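Putative uncharacterized protein ORP (Desulfovibrio gigas, PDB 2WFB) is of unconfirmed function but belongs to the dinitrogenase iron-molybdenum cofactor family and is associated with a mixed molybdenum-copper sulphide cluster, here absent. Local coordinates at residues 5-11 with 29-35; 20-24 with 71-76. All blocks are in the same frame, centred on the assembly; numbering follows the deposited sequence.

Interaction 1. Residues 5-11 with 29-35; sequences QRIAVTA and GFVVVDA
Ile-7, Ala-11 and Ala-35 bury the most surface where strand 6-11 pairs with strand 29-34 and Ala-35 just beyond it. Ile-7 and Val-33 form an antiparallel hydrogen-bonded pair: Ile-7 N donates to Val-33 O at 2.8 Å, and Val-33 N returns a bond to Ile-7 O. On the same face CB of Ile-7 lies 3.8 Å from CG2 of Val-33. With CG1 of Ile-7 beside its backbone N (chi1 -55°) and CD1 extended beyond it, the branch runs toward the strand end, where CD1 meets CB of Ala-35 at 3.8 Å. Ala-35 N closes that end on Gln-5 O, 2.8 Å away. At the other end Ala-11 N binds Gly-29 O at 2.8 Å, while CB of Ala-11 touches CG2 of Val-31 at 3.8 Å. The reciprocal bond from Gly-29 N to Ala-11 O is longer, 3.2 Å, and more bent. Thr-10 and Phe-30 meet on the other face, CG2 of Thr-10 at the ring's edge. Both strands are interior to a mixed sheet: strand 68-72 flanks 6-11 in parallel, strand 40-44 flanks 29-34 antiparallel, and helix 100-108 covers the Ile-7, Val-9 and Val-33 face.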
ATOM      1  N   GLN A   5      -2.287  -5.835 -11.409  1.00 22.74           N
ATOM      2  CA  GLN A   5      -1.961  -4.521 -11.956  1.00 21.28           C
ATOM      3  C   GLN A   5      -2.640  -3.349 -11.256  1.00 20.77           C
ATOM      4  O   GLN A   5      -2.558  -2.230 -11.741  1.00 20.32           O
ATOM      5  CB  GLN A   5      -2.267  -4.463 -13.450  1.00 21.40           C
ATOM      6  CG  GLN A   5      -1.324  -5.288 -14.306  1.00 20.59           C
ATOM      7  CD  GLN A   5      -1.718  -5.269 -15.783  1.00 20.33           C
ATOM      8  OE1 GLN A   5      -2.837  -5.644 -16.137  1.00 18.68           O
ATOM      9  NE2 GLN A   5      -0.800  -4.822 -16.642  1.00 18.55           N
ATOM     10  N   ARG A   6      -3.320  -3.601 -10.131  1.00 20.23           N
ATOM     11  CA  ARG A   6      -3.800  -2.503  -9.259  1.00 19.91           C
ATOM     12  C   ARG A   6      -2.844  -2.380  -8.097  1.00 18.35           C
ATOM     13  O   ARG A   6      -2.776  -3.245  -7.218  1.00 17.18           O
ATOM     14  CB  ARG A   6      -5.217  -2.723  -8.717  1.00 20.70           C
ATOM     15  CG  ARG A   6      -6.128  -3.430  -9.649  1.00 25.68           C
ATOM     16  CD  ARG A   6      -7.052  -2.513 -10.409  1.00 36.50           C
ATOM     17  NE  ARG A   6      -8.409  -3.062 -10.306  1.00 41.81           N
ATOM     18  CZ  ARG A   6      -9.300  -2.659  -9.412  1.00 44.88           C
ATOM     19  NH1 ARG A   6      -8.987  -1.672  -8.575  1.00 46.86           N
ATOM     20  NH2 ARG A   6     -10.496  -3.230  -9.360  1.00 45.66           N
ATOM     21  N   ILE A   7      -2.080  -1.305  -8.142  1.00 17.65           N
ATOM     22  CA  ILE A   7      -0.977  -1.093  -7.217  1.00 16.34           C
ATOM     23  C   ILE A   7      -1.420  -0.050  -6.189  1.00 15.53           C
ATOM     24  O   ILE A   7      -1.720   1.067  -6.558  1.00 15.49           O
ATOM     25  CB  ILE A   7       0.274  -0.603  -7.962  1.00 16.17           C
ATOM     26  CG1 ILE A   7       0.638  -1.579  -9.100  1.00 16.77           C
ATOM     27  CG2 ILE A   7       1.408  -0.399  -6.951  1.00 15.52           C
ATOM     28  CD1 ILE A   7       1.659  -1.049 -10.113  1.00 19.79           C
ATOM     29  N   ALA A   8      -1.497  -0.446  -4.915  1.00 14.50           N
ATOM     30  CA  ALA A   8      -1.783   0.486  -3.838  1.00 14.74           C
ATOM     31  C   ALA A   8      -0.471   0.999  -3.235  1.00 14.04           C
ATOM     32  O   ALA A   8       0.460   0.248  -3.019  1.00 15.00           O
ATOM     33  CB  ALA A   8      -2.627  -0.169  -2.766  1.00 13.44           C
ATOM     34  N   VAL A   9      -0.407   2.291  -2.983  1.00 13.69           N
ATOM     35  CA  VAL A   9       0.782   2.870  -2.391  1.00 12.99           C
ATOM     36  C   VAL A   9       0.313   3.687  -1.193  1.00 13.36           C
ATOM     37  O   VAL A   9      -0.557   4.534  -1.352  1.00 12.76           O
ATOM     38  CB  VAL A   9       1.541   3.781  -3.378  1.00 13.25           C
ATOM     39  CG1 VAL A   9       2.852   4.293  -2.746  1.00 13.80           C
ATOM     40  CG2 VAL A   9       1.858   3.061  -4.690  1.00  9.62           C
ATOM     41  N   THR A  10       0.887   3.432  -0.008  1.00 12.76           N
ATOM     42  CA  THR A  10       0.582   4.239   1.185  1.00 13.60           C
ATOM     43  C   THR A  10       0.941   5.702   0.960  1.00 14.39           C
ATOM     44  O   THR A  10       2.000   6.018   0.427  1.00 13.95           O
ATOM     45  CB  THR A  10       1.262   3.714   2.450  1.00 13.44           C
ATOM     46  OG1 THR A  10       2.679   3.629   2.231  1.00 13.88           O
ATOM     47  CG2 THR A  10       0.732   2.329   2.796  1.00 15.48           C
ATOM     48  N   ALA A  11       0.032   6.598   1.346  1.00 15.09           N
ATOM     49  CA  ALA A  11       0.136   7.984   0.942  1.00 15.72           C
ATOM     50  C   ALA A  11      -0.261   8.917   2.077  1.00 17.11           C
ATOM     51  O   ALA A  11      -1.066   8.564   2.940  1.00 16.84           O
ATOM     52  CB  ALA A  11      -0.716   8.238  -0.279  1.00 14.26           C
ATOM     53  N   GLY A  29      -3.937   7.427   3.750  1.00 13.19           N
ATOM     54  CA  GLY A  29      -4.696   6.796   2.695  1.00 12.87           C
ATOM     55  C   GLY A  29      -3.764   6.077   1.741  1.00 13.14           C
ATOM     56  O   GLY A  29      -2.574   5.905   2.028  1.00 12.60           O
ATOM     57  N   PHE A  30      -4.321   5.672   0.600  1.00 13.16           N
ATOM     58  CA  PHE A  30      -3.624   4.887  -0.418  1.00 13.42           C
ATOM     59  C   PHE A  30      -3.961   5.475  -1.752  1.00 13.87           C
ATOM     60  O   PHE A  30      -5.132   5.697  -2.054  1.00 14.11           O
ATOM     61  CB  PHE A  30      -4.087   3.421  -0.433  1.00 13.19           C
ATOM     62  CG  PHE A  30      -4.133   2.789   0.924  1.00 14.00           C
ATOM     63  CD1 PHE A  30      -2.975   2.366   1.544  1.00 15.92           C
ATOM     64  CD2 PHE A  30      -5.342   2.638   1.589  1.00 15.83           C
ATOM     65  CE1 PHE A  30      -3.008   1.803   2.825  1.00 17.98           C
ATOM     66  CE2 PHE A  30      -5.375   2.071   2.867  1.00 19.75           C
ATOM     67  CZ  PHE A  30      -4.207   1.648   3.471  1.00 19.33           C
ATOM     68  N   VAL A  31      -2.938   5.746  -2.545  1.00 14.16           N
ATOM     69  CA  VAL A  31      -3.140   6.051  -3.943  1.00 15.38           C
ATOM     70  C   VAL A  31      -3.098   4.705  -4.662  1.00 16.40           C
ATOM     71  O   VAL A  31      -2.095   3.991  -4.602  1.00 16.98           O
ATOM     72  CB  VAL A  31      -2.059   7.002  -4.490  1.00 15.55           C
ATOM     73  CG1 VAL A  31      -2.190   7.156  -6.030  1.00 16.46           C
ATOM     74  CG2 VAL A  31      -2.167   8.346  -3.843  1.00 14.98           C
ATOM     75  N   VAL A  32      -4.207   4.349  -5.303  1.00 17.33           N
ATOM     76  CA  VAL A  32      -4.336   3.083  -6.009  1.00 18.56           C
ATOM     77  C   VAL A  32      -4.234   3.347  -7.515  1.00 19.95           C
ATOM     78  O   VAL A  32      -5.017   4.126  -8.045  1.00 19.70           O
ATOM     79  CB  VAL A  32      -5.690   2.418  -5.722  1.00 18.06           C
ATOM     80  CG1 VAL A  32      -5.763   1.050  -6.441  1.00 18.01           C
ATOM     81  CG2 VAL A  32      -5.899   2.260  -4.225  1.00 19.02           C
ATOM     82  N   VAL A  33      -3.279   2.711  -8.187  1.00 22.04           N
ATOM     83  CA  VAL A  33      -3.025   2.998  -9.614  1.00 25.45           C
ATOM     84  C   VAL A  33      -3.121   1.739 -10.461  1.00 27.65           C
ATOM     85  O   VAL A  33      -2.687   0.660 -10.047  1.00 27.67           O
ATOM     86  CB  VAL A  33      -1.628   3.659  -9.877  1.00 25.52           C
ATOM     87  CG1 VAL A  33      -1.564   5.045  -9.308  1.00 26.95           C
ATOM     88  CG2 VAL A  33      -0.542   2.854  -9.263  1.00 26.66           C
ATOM     89  N   ASP A  34      -3.699   1.885 -11.649  1.00 30.19           N
ATOM     90  CA  ASP A  34      -3.757   0.799 -12.607  1.00 32.80           C
ATOM     91  C   ASP A  34      -2.489   0.872 -13.447  1.00 33.46           C
ATOM     92  O   ASP A  34      -2.319   1.830 -14.214  1.00 33.86           O
ATOM     93  CB  ASP A  34      -4.976   0.985 -13.492  1.00 33.72           C
ATOM     94  CG  ASP A  34      -5.282  -0.231 -14.356  1.00 37.02           C
ATOM     95  OD1 ASP A  34      -4.413  -1.115 -14.567  1.00 38.32           O
ATOM     96  OD2 ASP A  34      -6.432  -0.284 -14.842  1.00 42.21           O
ATOM     97  N   ALA A  35      -1.611  -0.126 -13.300  1.00 34.45           N
ATOM     98  CA  ALA A  35      -0.289  -0.144 -13.967  1.00 35.99           C
ATOM     99  C   ALA A  35      -0.374   0.110 -15.486  1.00 37.54           C
ATOM    100  O   ALA A  35       0.529   0.692 -16.086  1.00 38.04           O
ATOM    101  CB  ALA A  35       0.444  -1.429 -13.667  1.00 34.81           C
TER

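Interaction 2. Residues 20-24 with 71-76; sequences VDPRF and LLTGYV
Phe-24 and Leu-71 meet at an oblique angle, CD2 of Leu-71 approaching CD1 of the ring at 3.5 Å and CE1 at the same distance. With CG of Phe-24 anti to its backbone N (chi1 170°), the ring extends past Thr-73 to Leu-71. Val-76 lies alongside Phe-24 and points the same way, its CG2 4.2 Å from CD2 of the ring. Ala-59 and Leu-63 of helix 55-66, with Ala-80 and Leu-84 of helix 78-86, complete the apolar setting of the phenyl group. Nearer the surface, Tyr-75 N donates to Pro-22 O at 2.8 Å, and this same oxygen sits at the edge of the Tyr-75 ring, 3.5 Å from CD2. Gly-74 passes close by, its CA 3.4 Å from Pro-22 O. A water accepts from Phe-24 N at 3.0 Å and donates to Tyr-75 O at 2.7 Å, bridging the two backbones. Within the loop, Asp-21 OD1 accepts from Arg-23 N, an Asx turn. The chemistry thus divides: one direct backbone bond and one water bridge make the polar links between the two segments, while Phe-24 inserts an apolar group between the sheet and its helices.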
ATOM      1  N   VAL A  20       5.442   8.711  -0.439  1.00 13.77           N
ATOM      2  CA  VAL A  20       4.857   7.549   0.189  1.00 14.85           C
ATOM      3  C   VAL A  20       4.892   7.717   1.726  1.00 15.30           C
ATOM      4  O   VAL A  20       5.884   8.229   2.309  1.00 14.94           O
ATOM      5  CB  VAL A  20       5.405   6.128  -0.335  1.00 15.43           C
ATOM      6  CG1 VAL A  20       6.178   6.209  -1.626  1.00 13.02           C
ATOM      7  CG2 VAL A  20       6.117   5.327   0.700  1.00 15.53           C
ATOM      8  N   ASP A  21       3.781   7.368   2.354  1.00 14.77           N
ATOM      9  CA  ASP A  21       3.677   7.359   3.809  1.00 15.48           C
ATOM     10  C   ASP A  21       4.504   6.168   4.288  1.00 15.71           C
ATOM     11  O   ASP A  21       4.237   5.054   3.855  1.00 16.19           O
ATOM     12  CB  ASP A  21       2.206   7.158   4.193  1.00 15.85           C
ATOM     13  CG  ASP A  21       1.895   7.579   5.629  1.00 18.85           C
ATOM     14  OD1 ASP A  21       2.670   7.255   6.555  1.00 17.56           O
ATOM     15  OD2 ASP A  21       0.859   8.249   5.818  1.00 19.71           O
ATOM     16  N   PRO A  22       5.493   6.377   5.195  1.00 15.99           N
ATOM     17  CA  PRO A  22       6.253   5.231   5.715  1.00 16.40           C
ATOM     18  C   PRO A  22       5.399   4.215   6.483  1.00 16.50           C
ATOM     19  O   PRO A  22       5.842   3.101   6.708  1.00 16.69           O
ATOM     20  CB  PRO A  22       7.279   5.858   6.672  1.00 16.21           C
ATOM     21  CG  PRO A  22       7.234   7.291   6.430  1.00 17.32           C
ATOM     22  CD  PRO A  22       5.919   7.640   5.815  1.00 16.27           C
ATOM     23  N   ARG A  23       4.188   4.590   6.872  1.00 15.40           N
ATOM     24  CA  ARG A  23       3.381   3.715   7.700  1.00 15.22           C
ATOM     25  C   ARG A  23       2.304   3.076   6.878  1.00 14.55           C
ATOM     26  O   ARG A  23       1.890   3.607   5.837  1.00 14.15           O
ATOM     27  CB  ARG A  23       2.757   4.498   8.842  1.00 16.28           C
ATOM     28  CG  ARG A  23       3.781   4.951   9.810  1.00 18.92           C
ATOM     29  CD  ARG A  23       3.301   6.180  10.472  1.00 25.32           C
ATOM     30  NE  ARG A  23       2.563   5.774  11.624  1.00 26.39           N
ATOM     31  CZ  ARG A  23       1.597   6.472  12.201  1.00 26.41           C
ATOM     32  NH1 ARG A  23       1.202   7.647  11.724  1.00 29.21           N
ATOM     33  NH2 ARG A  23       1.028   5.968  13.261  1.00 20.62           N
ATOM     34  N   PHE A  24       1.863   1.916   7.330  1.00 14.40           N
ATOM     35  CA  PHE A  24       0.825   1.194   6.612  1.00 13.78           C
ATOM     36  C   PHE A  24      -0.563   1.308   7.250  1.00 14.09           C
ATOM     37  O   PHE A  24      -1.443   1.952   6.694  1.00 14.70           O
ATOM     38  CB  PHE A  24       1.186  -0.272   6.372  1.00 12.34           C
ATOM     39  CG  PHE A  24       0.021  -1.072   5.857  1.00 13.70           C
ATOM     40  CD1 PHE A  24      -0.530  -0.789   4.597  1.00 11.30           C
ATOM     41  CD2 PHE A  24      -0.579  -2.044   6.649  1.00 12.81           C
ATOM     42  CE1 PHE A  24      -1.625  -1.498   4.133  1.00 13.09           C
ATOM     43  CE2 PHE A  24      -1.679  -2.743   6.182  1.00 14.54           C
ATOM     44  CZ  PHE A  24      -2.195  -2.460   4.896  1.00 13.83           C
ATOM     45  N   LEU A  71       0.925  -3.868  -2.694  1.00 13.01           N
ATOM     46  CA  LEU A  71       0.970  -2.728  -1.789  1.00 14.07           C
ATOM     47  C   LEU A  71       2.422  -2.272  -1.643  1.00 13.51           C
ATOM     48  O   LEU A  71       3.303  -3.067  -1.290  1.00 14.44           O
ATOM     49  CB  LEU A  71       0.410  -3.104  -0.419  1.00 14.13           C
ATOM     50  CG  LEU A  71       0.720  -2.015   0.619  1.00 16.60           C
ATOM     51  CD1 LEU A  71      -0.309  -0.891   0.534  1.00 14.52           C
ATOM     52  CD2 LEU A  71       0.893  -2.581   1.992  1.00 18.66           C
ATOM     53  N   LEU A  72       2.652  -1.001  -1.900  1.00 12.49           N
ATOM     54  CA  LEU A  72       3.966  -0.407  -1.739  1.00 13.34           C
ATOM     55  C   LEU A  72       3.961   0.549  -0.536  1.00 13.70           C
ATOM     56  O   LEU A  72       3.086   1.403  -0.432  1.00 14.33           O
ATOM     57  CB  LEU A  72       4.327   0.347  -2.994  1.00 12.97           C
ATOM     58  CG  LEU A  72       4.991  -0.358  -4.219  1.00 16.41           C
ATOM     59  CD1 LEU A  72       5.154  -1.880  -4.210  1.00 14.68           C
ATOM     60  CD2 LEU A  72       4.483   0.216  -5.539  1.00 16.06           C
ATOM     61  N   THR A  73       4.945   0.413   0.353  1.00 14.11           N
ATOM     62  CA  THR A  73       4.954   1.133   1.628  1.00 14.81           C
ATOM     63  C   THR A  73       6.367   1.236   2.233  1.00 15.11           C
ATOM     64  O   THR A  73       7.363   0.863   1.589  1.00 13.24           O
ATOM     65  CB  THR A  73       3.928   0.497   2.678  1.00 16.01           C
ATOM     66  OG1 THR A  73       3.806   1.378   3.817  1.00 18.30           O
ATOM     67  CG2 THR A  73       4.344  -0.926   3.165  1.00 15.06           C
ATOM     68  N   GLY A  74       6.439   1.776   3.457  1.00 15.35           N
ATOM     69  CA  GLY A  74       7.668   1.766   4.228  1.00 15.37           C
ATOM     70  C   GLY A  74       7.728   0.543   5.125  1.00 15.88           C
ATOM     71  O   GLY A  74       8.460  -0.405   4.840  1.00 15.86           O
ATOM     72  N   TYR A  75       6.936   0.566   6.199  1.00 15.55           N
ATOM     73  CA  TYR A  75       6.965  -0.458   7.249  1.00 16.42           C
ATOM     74  C   TYR A  75       5.592  -1.093   7.416  1.00 16.27           C
ATOM     75  O   TYR A  75       4.560  -0.406   7.325  1.00 16.40           O
ATOM     76  CB  TYR A  75       7.385   0.176   8.604  1.00 16.28           C
ATOM     77  CG  TYR A  75       8.742   0.821   8.553  1.00 18.38           C
ATOM     78  CD1 TYR A  75       9.892   0.060   8.763  1.00 21.82           C
ATOM     79  CD2 TYR A  75       8.885   2.163   8.245  1.00 21.08           C
ATOM     80  CE1 TYR A  75      11.147   0.619   8.697  1.00 23.88           C
ATOM     81  CE2 TYR A  75      10.154   2.752   8.170  1.00 23.85           C
ATOM     82  CZ  TYR A  75      11.277   1.962   8.406  1.00 26.41           C
ATOM     83  OH  TYR A  75      12.551   2.494   8.344  1.00 29.38           O
ATOM     84  N   VAL A  76       5.594  -2.387   7.705  1.00 16.41           N
ATOM     85  CA  VAL A  76       4.377  -3.140   8.008  1.00 17.29           C
ATOM     86  C   VAL A  76       4.682  -4.187   9.089  1.00 17.68           C
ATOM     87  O   VAL A  76       5.680  -4.904   8.999  1.00 18.93           O
ATOM     88  CB  VAL A  76       3.712  -3.751   6.699  1.00 17.46           C
ATOM     89  CG1 VAL A  76       4.702  -4.365   5.808  1.00 17.32           C
ATOM     90  CG2 VAL A  76       2.586  -4.764   7.007  1.00 18.09           C
TER
HETATM   91  O   HOH W   1       3.456   0.651   9.530  1.00 14.68           O

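How the interactions relate
Strand 6-11 joins the two interactions, whose centres lie 11 Å apart: it pairs with 29-34 in interaction 1 and has strand 68-72, whose last two residues begin 71-76, as its parallel neighbour. Ala-8 O to Leu-72 N, 2.8 Å, carries the sheet between them, and Ile-7 CG2 packs on Leu-72 CD2. Thr-10 OG1 lies 2.7 Å from Asp-21 O, a probable hydrogen bond, and is also bonded to Thr-73 OG1, linking strand 6-11 to both segments of interaction 2. Both contacts are largely buried. Interaction 1 is held by regular backbone ladder bonds; interaction 2, where the chain leaves the sheet, has few direct polar links across its segments and more apolar side-chain packing, with Arg-23 at its exposed margin.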